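Long-range contacts in putative NADPH:quinone reductase (Bacillus thuringiensis, PDB 3GMS), which probably catalyses the NADPH-dependent reduction of quinones, as a member of the medium-chain dehydrogenase/reductase family with a Rossmann-type nucleotide-binding domain: residues H4-Q9 with E306-K311; L142-V147 with I167-L172; G213-I218 with S232-G237. All coordinates share one frame; numbering follows the deposited sequence.

Contact 1: H4-Q9 with E306-K311; sequences HGKLIQ and ELADVK
Both torsions of Ile-8 sit near -60° (chi1 -55°, chi2 -54°), which sets CG1 beside the backbone N and folds CD1 over toward the 306-311 segment, where it meets Leu-307 and Val-310. CD1 lies 3.6 Å from the carbonyl O of Leu-307 and 3.8 Å from Val-310 CG1. The second methyl, CG2, also faces that valine branch, more loosely. Leu-307 reaches back with CG anti to its own nitrogen (chi1 -157°), and its CD1 packs 3.8 Å from Ile-8 CG1. Ile-8 runs antiparallel to the leucine and valine side chains and meets them along its flank. These three residues are buried, and no direct hydrogen bond spans the two segments. The 4-9 segment belongs to the two-stranded antiparallel sheet of 4-10 and 20-26, consistent with the GroES-like catalytic domain of medium-chain reductases. The 306-311 segment leaves strand 301-306 through a short 3-10 turn and enters helix 310-318, so the contact lays the N-terminal two-stranded sheet against a strand-to-helix junction from near the C-terminus. Val-22 on the partner strand also touches Ile-8, while Val-310 also touches Trp-99 and Leu-329. Toward the more exposed end the chemistry changes. Lys-6 runs its aliphatic chain past Leu-307, Lys-6 CD lying 4.4 Å from Leu-307 CD2, and brings its ammonium group near the methyl of Ala-308. A water molecule accepts from Lys-6 NZ at 3.2 Å and from the backbone N of Ala-308 at 3.0 Å, bridging the two segments.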
ATOM      1  N   HIS A   4      17.333  24.549   7.854  1.00 36.52           N
ATOM      2  CA  HIS A   4      17.164  24.056   6.497  1.00 35.98           C
ATOM      3  C   HIS A   4      16.908  22.548   6.573  1.00 34.04           C
ATOM      4  O   HIS A   4      17.307  21.898   7.519  1.00 33.09           O
ATOM      5  CB  HIS A   4      18.407  24.334   5.651  1.00 36.52           C
ATOM      6  CG  HIS A   4      18.506  25.754   5.185  1.00 41.36           C
ATOM      7  ND1 HIS A   4      18.913  26.785   6.011  1.00 44.24           N
ATOM      8  CD2 HIS A   4      18.227  26.320   3.984  1.00 43.15           C
ATOM      9  CE1 HIS A   4      18.894  27.920   5.334  1.00 44.31           C
ATOM     10  NE2 HIS A   4      18.475  27.667   4.106  1.00 44.67           N
ATOM     11  N   GLY A   5      16.237  22.013   5.568  1.00 32.79           N
ATOM     12  CA  GLY A   5      15.896  20.597   5.562  1.00 30.32           C
ATOM     13  C   GLY A   5      16.216  20.005   4.216  1.00 29.37           C
ATOM     14  O   GLY A   5      16.008  20.635   3.170  1.00 29.68           O
ATOM     15  N   LYS A   6      16.703  18.778   4.235  1.00 28.26           N
ATOM     16  CA  LYS A   6      17.005  18.102   2.998  1.00 26.88           C
ATOM     17  C   LYS A   6      15.699  17.524   2.435  1.00 26.07           C
ATOM     18  O   LYS A   6      14.783  17.194   3.200  1.00 24.08           O
ATOM     19  CB  LYS A   6      17.991  16.970   3.273  1.00 27.81           C
ATOM     20  CG  LYS A   6      18.564  16.344   2.012  1.00 29.82           C
ATOM     21  CD  LYS A   6      19.499  15.175   2.348  1.00 35.15           C
ATOM     22  CE  LYS A   6      20.628  15.600   3.296  1.00 38.22           C
ATOM     23  NZ  LYS A   6      21.814  14.735   3.056  1.00 42.53           N
ATOM     24  N   LEU A   7      15.633  17.363   1.121  1.00 23.99           N
ATOM     25  CA  LEU A   7      14.421  16.799   0.494  1.00 24.77           C
ATOM     26  C   LEU A   7      14.769  16.171  -0.816  1.00 24.15           C
ATOM     27  O   LEU A   7      15.725  16.597  -1.459  1.00 25.96           O
ATOM     28  CB  LEU A   7      13.370  17.869   0.225  1.00 25.05           C
ATOM     29  CG  LEU A   7      13.638  18.953  -0.828  1.00 27.16           C
ATOM     30  CD1 LEU A   7      12.356  19.375  -1.571  1.00 29.16           C
ATOM     31  CD2 LEU A   7      14.230  20.155  -0.134  1.00 27.53           C
ATOM     32  N   ILE A   8      13.996  15.158  -1.209  1.00 23.14           N
ATOM     33  CA  ILE A   8      14.074  14.621  -2.563  1.00 22.90           C
ATOM     34  C   ILE A   8      12.905  15.215  -3.350  1.00 23.27           C
ATOM     35  O   ILE A   8      11.767  15.183  -2.882  1.00 23.66           O
ATOM     36  CB  ILE A   8      13.947  13.065  -2.578  1.00 21.53           C
ATOM     37  CG1 ILE A   8      14.990  12.413  -1.660  1.00 24.09           C
ATOM     38  CG2 ILE A   8      14.041  12.548  -3.992  1.00 22.29           C
ATOM     39  CD1 ILE A   8      16.427  12.839  -1.932  1.00 24.49           C
ATOM     40  N   GLN A   9      13.187  15.745  -4.541  1.00 23.51           N
ATOM     41  CA  GLN A   9      12.217  16.436  -5.369  1.00 25.67           C
ATOM     42  C   GLN A   9      12.423  16.040  -6.832  1.00 25.87           C
ATOM     43  O   GLN A   9      13.548  15.680  -7.204  1.00 25.71           O
ATOM     44  CB  GLN A   9      12.487  17.948  -5.215  1.00 27.11           C
ATOM     45  CG  GLN A   9      11.488  18.824  -5.803  1.00 31.73           C
ATOM     46  CD  GLN A   9      11.269  20.083  -4.977  1.00 31.22           C
ATOM     47  OE1 GLN A   9      10.225  20.236  -4.362  1.00 36.51           O
ATOM     48  NE2 GLN A   9      12.234  20.996  -4.986  1.00 33.33           N
ATOM     49  N   GLU A 306      20.521   5.849   2.908  0.50 25.15           N
ATOM     50  CA  GLU A 306      20.303   7.208   3.337  0.50 26.18           C
ATOM     51  C   GLU A 306      19.557   7.976   2.250  0.50 26.48           C
ATOM     52  O   GLU A 306      19.703   7.701   1.047  0.50 25.60           O
ATOM     53  CB  GLU A 306      21.642   7.865   3.661  0.50 26.80           C
ATOM     54  CG  GLU A 306      22.375   7.121   4.765  0.50 28.53           C
ATOM     55  CD  GLU A 306      21.827   7.472   6.122  0.50 30.93           C
ATOM     56  OE1 GLU A 306      21.347   8.619   6.287  0.50 31.37           O
ATOM     57  OE2 GLU A 306      21.888   6.614   7.022  0.50 32.85           O
ATOM     58  N   LEU A 307      18.766   8.949   2.681  1.00 26.62           N
ATOM     59  CA  LEU A 307      18.010   9.791   1.760  1.00 28.22           C
ATOM     60  C   LEU A 307      18.834  10.247   0.516  1.00 29.15           C
ATOM     61  O   LEU A 307      18.337  10.125  -0.605  1.00 30.32           O
ATOM     62  CB  LEU A 307      17.390  10.952   2.551  1.00 29.49           C
ATOM     63  CG  LEU A 307      16.166  11.683   2.015  1.00 30.20           C
ATOM     64  CD1 LEU A 307      14.974  10.763   1.807  1.00 27.66           C
ATOM     65  CD2 LEU A 307      15.874  12.828   2.980  1.00 27.73           C
ATOM     66  N   ALA A 308      20.110  10.655   0.700  1.00 29.07           N
ATOM     67  CA  ALA A 308      20.970  11.098  -0.417  1.00 28.35           C
ATOM     68  C   ALA A 308      21.192  10.052  -1.489  1.00 28.04           C
ATOM     69  O   ALA A 308      21.467  10.396  -2.645  1.00 26.59           O
ATOM     70  CB  ALA A 308      22.338  11.619   0.071  1.00 30.62           C
ATOM     71  N   ASP A 309      21.077   8.784  -1.103  1.00 27.08           N
ATOM     72  CA  ASP A 309      21.313   7.675  -2.003  1.00 26.79           C
ATOM     73  C   ASP A 309      20.034   7.131  -2.612  1.00 25.74           C
ATOM     74  O   ASP A 309      19.951   5.960  -2.977  1.00 25.13           O
ATOM     75  CB  ASP A 309      22.028   6.557  -1.245  1.00 28.80           C
ATOM     76  CG  ASP A 309      23.438   6.913  -0.904  1.00 35.03           C
ATOM     77  OD1 ASP A 309      24.168   7.289  -1.842  1.00 39.13           O
ATOM     78  OD2 ASP A 309      23.810   6.844   0.298  1.00 39.74           O
ATOM     79  N   VAL A 310      19.022   7.981  -2.742  1.00 24.20           N
ATOM     80  CA  VAL A 310      17.720   7.527  -3.274  1.00 23.81           C
ATOM     81  C   VAL A 310      17.812   6.901  -4.654  1.00 23.87           C
ATOM     82  O   VAL A 310      17.170   5.877  -4.945  1.00 23.33           O
ATOM     83  CB  VAL A 310      16.685   8.702  -3.244  1.00 23.73           C
ATOM     84  CG1 VAL A 310      17.171   9.853  -4.146  1.00 22.38           C
ATOM     85  CG2 VAL A 310      15.283   8.223  -3.654  1.00 22.17           C
ATOM     86  N   LYS A 311      18.641   7.464  -5.541  1.00 25.49           N
ATOM     87  CA  LYS A 311      18.694   6.876  -6.875  1.00 27.02           C
ATOM     88  C   LYS A 311      19.117   5.413  -6.852  1.00 26.04           C
ATOM     89  O   LYS A 311      18.526   4.597  -7.541  1.00 26.41           O
ATOM     90  CB  LYS A 311      19.587   7.681  -7.812  1.00 28.09           C
ATOM     91  CG  LYS A 311      18.938   8.997  -8.202  1.00 32.04           C
ATOM     92  CD  LYS A 311      19.832   9.746  -9.188  1.00 39.39           C
ATOM     93  CE  LYS A 311      19.058  10.873  -9.851  1.00 41.09           C
ATOM     94  NZ  LYS A 311      19.762  11.362 -11.090  1.00 45.58           N
TER
HETATM   95  O   HOH W   1      21.125  11.617   3.316  1.00 33.14           O

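Contact 2: L142-V147 with I167-L172; sequences LQRNDV and ILNFRL
Leu-142 sets its CD1 methyl squarely over the Phe-170 ring, 3.7 Å from the centroid and 11° off the normal, a CH-pi contact. Phe-170 CG lies between its backbone N and carbonyl carbon (chi1 64°), which brings one ring face against the leucine; Cys-136 and Leu-148 also touch the ring. Beside this buried phenylalanine the backbones are tied by two nearly straight bonds. Arg-171 N donates to Asp-146 O at 2.8 Å, and Asn-145 N donates to Asn-169 O at 2.9 Å, in the carbonyl plane. The first opens the parallel pairing of strands 147-150 and 171-176, neighbours in the Rossmann-type sheet; helix 156-168 is the connecting helix of their beta-alpha-beta crossover. A type II turn from Gln-143 to Asp-146 leads into the first strand, and Asp-146 OD2 accepts from Gln-143 N at 2.7 Å. The solvent side is looser. There the Arg-144 chain, bent at chi3, carries its guanidinium alongside Asn-169, stacked on the amide with the two planes 21° apart. Arg-144 NH1 and Asn-169 ND2 are 3.3 Å apart, but both are donors and no bond joins them. Arg-171 extends past Val-147, its NH1 bonded to Leu-208 O.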
ATOM      1  N   LEU A 142     -16.354  -8.878   3.218  1.00 29.28           N
ATOM      2  CA  LEU A 142     -16.300 -10.340   3.107  1.00 29.11           C
ATOM      3  C   LEU A 142     -16.918 -10.988   4.328  1.00 30.27           C
ATOM      4  O   LEU A 142     -16.716 -10.564   5.469  1.00 29.65           O
ATOM      5  CB  LEU A 142     -14.872 -10.842   2.915  1.00 27.84           C
ATOM      6  CG  LEU A 142     -14.150 -10.405   1.621  1.00 25.86           C
ATOM      7  CD1 LEU A 142     -12.636 -10.660   1.811  1.00 24.65           C
ATOM      8  CD2 LEU A 142     -14.727 -11.080   0.364  1.00 26.81           C
ATOM      9  N   GLN A 143     -17.635 -12.068   4.064  1.00 31.47           N
ATOM     10  CA  GLN A 143     -18.326 -12.821   5.101  1.00 32.94           C
ATOM     11  C   GLN A 143     -17.565 -14.087   5.401  1.00 32.57           C
ATOM     12  O   GLN A 143     -16.744 -14.533   4.602  1.00 31.88           O
ATOM     13  CB  GLN A 143     -19.761 -13.165   4.636  1.00 33.20           C
ATOM     14  CG  GLN A 143     -20.682 -11.942   4.472  1.00 37.25           C
ATOM     15  CD  GLN A 143     -20.701 -11.034   5.701  1.00 42.06           C
ATOM     16  OE1 GLN A 143     -21.091 -11.445   6.799  1.00 45.07           O
ATOM     17  NE2 GLN A 143     -20.282  -9.787   5.520  1.00 42.31           N
ATOM     18  N   ARG A 144     -17.823 -14.662   6.572  1.00 33.19           N
ATOM     19  CA  ARG A 144     -17.224 -15.941   6.937  1.00 34.09           C
ATOM     20  C   ARG A 144     -17.329 -16.966   5.787  1.00 33.12           C
ATOM     21  O   ARG A 144     -18.389 -17.157   5.197  1.00 32.68           O
ATOM     22  CB  ARG A 144     -17.853 -16.481   8.241  1.00 35.69           C
ATOM     23  CG  ARG A 144     -17.325 -17.871   8.674  1.00 39.92           C
ATOM     24  CD  ARG A 144     -17.950 -18.358  10.012  1.00 47.63           C
ATOM     25  NE  ARG A 144     -17.405 -17.642  11.168  1.00 51.39           N
ATOM     26  CZ  ARG A 144     -16.254 -17.942  11.776  1.00 53.33           C
ATOM     27  NH1 ARG A 144     -15.852 -17.213  12.807  1.00 55.38           N
ATOM     28  NH2 ARG A 144     -15.497 -18.959  11.355  1.00 54.58           N
ATOM     29  N   ASN A 145     -16.200 -17.559   5.434  1.00 32.36           N
ATOM     30  CA  ASN A 145     -16.104 -18.578   4.382  1.00 32.33           C
ATOM     31  C   ASN A 145     -16.223 -18.098   2.932  1.00 31.19           C
ATOM     32  O   ASN A 145     -16.203 -18.912   2.000  1.00 30.52           O
ATOM     33  CB  ASN A 145     -17.051 -19.756   4.671  1.00 33.19           C
ATOM     34  CG  ASN A 145     -16.704 -20.456   5.970  1.00 36.26           C
ATOM     35  OD1 ASN A 145     -15.525 -20.639   6.304  1.00 37.28           O
ATOM     36  ND2 ASN A 145     -17.723 -20.822   6.725  1.00 40.63           N
ATOM     37  N   ASP A 146     -16.322 -16.787   2.708  1.00 30.24           N
ATOM     38  CA  ASP A 146     -16.287 -16.320   1.332  1.00 29.83           C
ATOM     39  C   ASP A 146     -14.968 -16.723   0.703  1.00 28.83           C
ATOM     40  O   ASP A 146     -13.942 -16.860   1.395  1.00 29.90           O
ATOM     41  CB  ASP A 146     -16.448 -14.785   1.193  1.00 30.26           C
ATOM     42  CG  ASP A 146     -17.897 -14.305   1.349  1.00 33.04           C
ATOM     43  OD1 ASP A 146     -18.845 -15.122   1.218  1.00 33.30           O
ATOM     44  OD2 ASP A 146     -18.084 -13.091   1.603  1.00 33.76           O
ATOM     45  N   VAL A 147     -15.006 -16.881  -0.610  1.00 27.87           N
ATOM     46  CA  VAL A 147     -13.829 -17.192  -1.396  1.00 26.75           C
ATOM     47  C   VAL A 147     -13.334 -15.946  -2.148  1.00 26.28           C
ATOM     48  O   VAL A 147     -14.036 -15.411  -3.026  1.00 25.61           O
ATOM     49  CB  VAL A 147     -14.133 -18.284  -2.355  1.00 27.28           C
ATOM     50  CG1 VAL A 147     -12.901 -18.672  -3.103  1.00 27.75           C
ATOM     51  CG2 VAL A 147     -14.712 -19.458  -1.587  1.00 28.57           C
ATOM     52  N   ILE A 167      -7.432 -13.943   9.984  1.00 28.76           N
ATOM     53  CA  ILE A 167      -8.055 -13.007  10.928  1.00 28.69           C
ATOM     54  C   ILE A 167      -9.577 -12.872  10.729  1.00 29.73           C
ATOM     55  O   ILE A 167     -10.363 -12.853  11.708  1.00 29.75           O
ATOM     56  CB  ILE A 167      -7.393 -11.587  10.853  1.00 27.76           C
ATOM     57  CG1 ILE A 167      -5.930 -11.645  11.326  1.00 28.02           C
ATOM     58  CG2 ILE A 167      -8.165 -10.574  11.718  1.00 29.18           C
ATOM     59  CD1 ILE A 167      -5.056 -10.451  10.838  1.00 29.39           C
ATOM     60  N   LEU A 168      -9.989 -12.789   9.471  1.00 29.20           N
ATOM     61  CA  LEU A 168     -11.405 -12.521   9.147  1.00 30.50           C
ATOM     62  C   LEU A 168     -12.182 -13.773   8.703  1.00 30.67           C
ATOM     63  O   LEU A 168     -13.361 -13.684   8.329  1.00 30.88           O
ATOM     64  CB  LEU A 168     -11.512 -11.399   8.088  1.00 29.65           C
ATOM     65  CG  LEU A 168     -10.887 -10.041   8.479  1.00 28.49           C
ATOM     66  CD1 LEU A 168     -10.818  -9.163   7.237  1.00 28.12           C
ATOM     67  CD2 LEU A 168     -11.608  -9.338   9.628  1.00 30.74           C
ATOM     68  N   ASN A 169     -11.523 -14.924   8.759  1.00 31.03           N
ATOM     69  CA  ASN A 169     -12.153 -16.234   8.472  1.00 31.57           C
ATOM     70  C   ASN A 169     -12.781 -16.335   7.093  1.00 31.46           C
ATOM     71  O   ASN A 169     -13.957 -16.671   6.957  1.00 32.69           O
ATOM     72  CB  ASN A 169     -13.191 -16.574   9.553  1.00 33.01           C
ATOM     73  CG  ASN A 169     -12.618 -16.509  10.944  1.00 36.12           C
ATOM     74  OD1 ASN A 169     -11.718 -17.277  11.292  1.00 41.58           O
ATOM     75  ND2 ASN A 169     -13.141 -15.602  11.757  1.00 41.84           N
ATOM     76  N   PHE A 170     -12.004 -16.050   6.053  1.00 29.79           N
ATOM     77  CA  PHE A 170     -12.454 -16.268   4.698  1.00 28.34           C
ATOM     78  C   PHE A 170     -11.378 -17.064   4.022  1.00 27.80           C
ATOM     79  O   PHE A 170     -10.314 -17.280   4.605  1.00 27.89           O
ATOM     80  CB  PHE A 170     -12.790 -14.966   3.942  1.00 27.84           C
ATOM     81  CG  PHE A 170     -11.606 -14.034   3.732  1.00 26.26           C
ATOM     82  CD1 PHE A 170     -10.716 -14.229   2.684  1.00 26.15           C
ATOM     83  CD2 PHE A 170     -11.450 -12.926   4.553  1.00 25.86           C
ATOM     84  CE1 PHE A 170      -9.650 -13.370   2.454  1.00 25.91           C
ATOM     85  CE2 PHE A 170     -10.396 -12.058   4.371  1.00 25.66           C
ATOM     86  CZ  PHE A 170      -9.482 -12.253   3.310  1.00 23.25           C
ATOM     87  N   ARG A 171     -11.675 -17.541   2.820  1.00 27.48           N
ATOM     88  CA  ARG A 171     -10.813 -18.456   2.118  1.00 27.02           C
ATOM     89  C   ARG A 171     -10.104 -17.674   1.020  1.00 27.05           C
ATOM     90  O   ARG A 171     -10.758 -17.123   0.128  1.00 26.73           O
ATOM     91  CB  ARG A 171     -11.665 -19.620   1.555  1.00 27.87           C
ATOM     92  CG  ARG A 171     -10.862 -20.700   0.873  1.00 30.88           C
ATOM     93  CD  ARG A 171     -11.739 -21.892   0.404  1.00 33.22           C
ATOM     94  NE  ARG A 171     -10.903 -22.904  -0.248  1.00 37.13           N
ATOM     95  CZ  ARG A 171     -11.271 -23.614  -1.313  1.00 39.55           C
ATOM     96  NH1 ARG A 171     -12.472 -23.410  -1.853  1.00 38.28           N
ATOM     97  NH2 ARG A 171     -10.433 -24.513  -1.851  1.00 39.23           N
ATOM     98  N   LEU A 172      -8.770 -17.592   1.096  1.00 25.91           N
ATOM     99  CA  LEU A 172      -8.011 -16.932   0.047  1.00 25.58           C
ATOM    100  C   LEU A 172      -7.435 -17.884  -0.969  1.00 25.48           C
ATOM    101  O   LEU A 172      -6.695 -18.814  -0.637  1.00 25.64           O
ATOM    102  CB  LEU A 172      -6.863 -16.069   0.627  1.00 25.53           C
ATOM    103  CG  LEU A 172      -5.894 -15.523  -0.433  1.00 25.17           C
ATOM    104  CD1 LEU A 172      -6.513 -14.340  -1.201  1.00 23.27           C
ATOM    105  CD2 LEU A 172      -4.574 -15.087   0.196  1.00 27.81           C
TER

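Contact 3: G213-I218 with S232-G237; sequences GADAAI and SLRPNG
Leu-233 lays its CD2 methyl over the backbone at Ala-216, 3.5 Å from that residue's carbonyl carbon, and CD2 also touches the methyls of Ala-214 and Ala-217. The Ala-217 CB is also close to CD1, so both branches of the leucine are used; Phe-239 packs on both Leu-233 and Ala-217. Main-chain bonds hold the adjoining residues: Ala-214 N donates to Ser-232 O at 2.9 Å, and Arg-234 N to Ala-214 O at 2.8 Å. Gly-213 closes in beside this pair with a positive phi (89°), where a beta carbon would strike Arg-234 N. On the outer side Arg-234 forms a salt bridge to Asp-215, NE lying 2.7 Å from OD1. OD1 uses its anti lone pair and sits at the guanidinium edge, in its plane, while the carboxylate plane is turned 66° from it. The other oxygen, OD2, accepts from Val-147 N, so one carboxylate joins two neighbouring chain segments and is probably held firmly in its rotation. Beyond Arg-234 a type II turn carries the chain to Gly-237 and into strand 237-241. Strand 214-219, helix 223-231 and strand 237-241 form a right-handed beta-alpha-beta crossover of the Rossmann fold.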
ATOM      1  N   GLY A 213     -17.554 -20.837  -8.830  1.00 28.48           N
ATOM      2  CA  GLY A 213     -16.772 -19.594  -8.947  1.00 27.26           C
ATOM      3  C   GLY A 213     -16.581 -18.987  -7.573  1.00 26.93           C
ATOM      4  O   GLY A 213     -17.267 -19.366  -6.611  1.00 27.15           O
ATOM      5  N   ALA A 214     -15.626 -18.045  -7.478  1.00 26.35           N
ATOM      6  CA  ALA A 214     -15.330 -17.359  -6.234  1.00 26.81           C
ATOM      7  C   ALA A 214     -16.337 -16.249  -5.972  1.00 27.18           C
ATOM      8  O   ALA A 214     -17.061 -15.850  -6.881  1.00 26.41           O
ATOM      9  CB  ALA A 214     -13.918 -16.763  -6.305  1.00 25.23           C
ATOM     10  N   ASP A 215     -16.336 -15.751  -4.733  1.00 26.02           N
ATOM     11  CA  ASP A 215     -17.236 -14.701  -4.295  1.00 26.59           C
ATOM     12  C   ASP A 215     -16.755 -13.306  -4.641  1.00 26.44           C
ATOM     13  O   ASP A 215     -17.574 -12.451  -4.960  1.00 25.71           O
ATOM     14  CB  ASP A 215     -17.495 -14.795  -2.812  1.00 26.08           C
ATOM     15  CG  ASP A 215     -18.157 -16.105  -2.430  1.00 30.07           C
ATOM     16  OD1 ASP A 215     -19.325 -16.316  -2.833  1.00 31.75           O
ATOM     17  OD2 ASP A 215     -17.496 -16.934  -1.782  1.00 30.21           O
ATOM     18  N   ALA A 216     -15.439 -13.085  -4.571  1.00 25.53           N
ATOM     19  CA  ALA A 216     -14.864 -11.766  -4.819  1.00 24.79           C
ATOM     20  C   ALA A 216     -13.460 -11.903  -5.403  1.00 25.09           C
ATOM     21  O   ALA A 216     -12.805 -12.962  -5.252  1.00 24.64           O
ATOM     22  CB  ALA A 216     -14.837 -10.952  -3.536  1.00 24.35           C
ATOM     23  N   ALA A 217     -13.001 -10.865  -6.091  1.00 23.05           N
ATOM     24  CA  ALA A 217     -11.661 -10.873  -6.664  1.00 23.51           C
ATOM     25  C   ALA A 217     -11.038  -9.488  -6.583  1.00 24.23           C
ATOM     26  O   ALA A 217     -11.750  -8.474  -6.715  1.00 24.41           O
ATOM     27  CB  ALA A 217     -11.667 -11.340  -8.091  1.00 23.45           C
ATOM     28  N   ILE A 218      -9.732  -9.468  -6.323  1.00 23.97           N
ATOM     29  CA  ILE A 218      -8.970  -8.208  -6.272  1.00 22.97           C
ATOM     30  C   ILE A 218      -7.883  -8.301  -7.316  1.00 23.99           C
ATOM     31  O   ILE A 218      -6.988  -9.156  -7.217  1.00 23.32           O
ATOM     32  CB  ILE A 218      -8.434  -7.920  -4.836  1.00 23.53           C
ATOM     33  CG1 ILE A 218      -9.638  -7.787  -3.887  1.00 23.20           C
ATOM     34  CG2 ILE A 218      -7.556  -6.625  -4.845  1.00 23.51           C
ATOM     35  CD1 ILE A 218      -9.315  -7.390  -2.445  1.00 27.06           C
ATOM     36  N   SER A 232     -13.666 -15.697 -13.241  1.00 26.11           N
ATOM     37  CA  SER A 232     -13.634 -16.800 -12.282  1.00 24.81           C
ATOM     38  C   SER A 232     -14.549 -16.564 -11.090  1.00 24.38           C
ATOM     39  O   SER A 232     -14.570 -17.340 -10.138  1.00 26.05           O
ATOM     40  CB  SER A 232     -12.201 -17.104 -11.825  1.00 24.26           C
ATOM     41  OG  SER A 232     -11.339 -17.288 -12.930  1.00 24.72           O
ATOM     42  N   LEU A 233     -15.316 -15.485 -11.125  1.00 23.98           N
ATOM     43  CA  LEU A 233     -16.299 -15.247 -10.060  1.00 23.97           C
ATOM     44  C   LEU A 233     -17.679 -15.782 -10.390  1.00 25.42           C
ATOM     45  O   LEU A 233     -18.058 -15.824 -11.557  1.00 27.24           O
ATOM     46  CB  LEU A 233     -16.459 -13.740  -9.820  1.00 24.87           C
ATOM     47  CG  LEU A 233     -15.126 -13.113  -9.454  1.00 22.79           C
ATOM     48  CD1 LEU A 233     -15.313 -11.598  -9.393  1.00 26.21           C
ATOM     49  CD2 LEU A 233     -14.646 -13.682  -8.151  1.00 25.00           C
ATOM     50  N   ARG A 234     -18.438 -16.101  -9.351  1.00 25.62           N
ATOM     51  CA  ARG A 234     -19.844 -16.450  -9.493  1.00 26.96           C
ATOM     52  C   ARG A 234     -20.610 -15.244 -10.048  1.00 27.70           C
ATOM     53  O   ARG A 234     -20.153 -14.090  -9.897  1.00 25.39           O
ATOM     54  CB  ARG A 234     -20.424 -16.901  -8.153  1.00 26.91           C
ATOM     55  CG  ARG A 234     -20.506 -15.831  -7.046  1.00 27.41           C
ATOM     56  CD  ARG A 234     -21.138 -16.412  -5.814  1.00 29.97           C
ATOM     57  NE  ARG A 234     -21.110 -15.495  -4.672  1.00 34.26           N
ATOM     58  CZ  ARG A 234     -21.859 -14.394  -4.531  1.00 36.23           C
ATOM     59  NH1 ARG A 234     -22.714 -14.026  -5.477  1.00 35.86           N
ATOM     60  NH2 ARG A 234     -21.738 -13.650  -3.431  1.00 36.34           N
ATOM     61  N   PRO A 235     -21.759 -15.500 -10.715  1.00 27.73           N
ATOM     62  CA  PRO A 235     -22.644 -14.391 -11.070  1.00 28.02           C
ATOM     63  C   PRO A 235     -22.980 -13.602  -9.828  1.00 27.52           C
ATOM     64  O   PRO A 235     -23.189 -14.189  -8.771  1.00 28.00           O
ATOM     65  CB  PRO A 235     -23.920 -15.100 -11.579  1.00 29.13           C
ATOM     66  CG  PRO A 235     -23.483 -16.455 -11.979  1.00 28.22           C
ATOM     67  CD  PRO A 235     -22.260 -16.806 -11.201  1.00 27.97           C
ATOM     68  N   ASN A 236     -22.999 -12.277  -9.951  1.00 28.77           N
ATOM     69  CA  ASN A 236     -23.228 -11.373  -8.823  1.00 29.53           C
ATOM     70  C   ASN A 236     -22.095 -11.324  -7.804  1.00 29.01           C
ATOM     71  O   ASN A 236     -22.274 -10.780  -6.700  1.00 29.33           O
ATOM     72  CB  ASN A 236     -24.580 -11.629  -8.151  1.00 30.40           C
ATOM     73  CG  ASN A 236     -25.723 -11.605  -9.163  1.00 33.81           C
ATOM     74  OD1 ASN A 236     -26.600 -12.465  -9.145  1.00 39.59           O
ATOM     75  ND2 ASN A 236     -25.672 -10.653 -10.090  1.00 34.67           N
ATOM     76  N   GLY A 237     -20.935 -11.865  -8.186  1.00 27.69           N
ATOM     77  CA  GLY A 237     -19.732 -11.765  -7.355  1.00 26.89           C
ATOM     78  C   GLY A 237     -19.191 -10.359  -7.538  1.00 27.31           C
ATOM     79  O   GLY A 237     -19.630  -9.634  -8.444  1.00 28.17           O
TER

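Contacts 2 and 3 belong to the same parallel sheet, with centres about 13 Å apart, and meet directly through Val-147, whose O probably also accepts from Ala-216 N. Contact 1 lies on the opposite side of the chain's centre, about 42 and 44 Å from them between centres, and joins the N-terminal two-stranded sheet to the junction before helix 310-318. Contacts 1 and 3 are largely buried, whereas contact 2 is mostly at the surface. Their chemistry follows: contact 1 relies on aliphatic packing and one bridging water, while the other two use backbone hydrogen bonds, between strands and, in contact 2, also from a turn, supplemented by a ring contact in one and a salt bridge in the other.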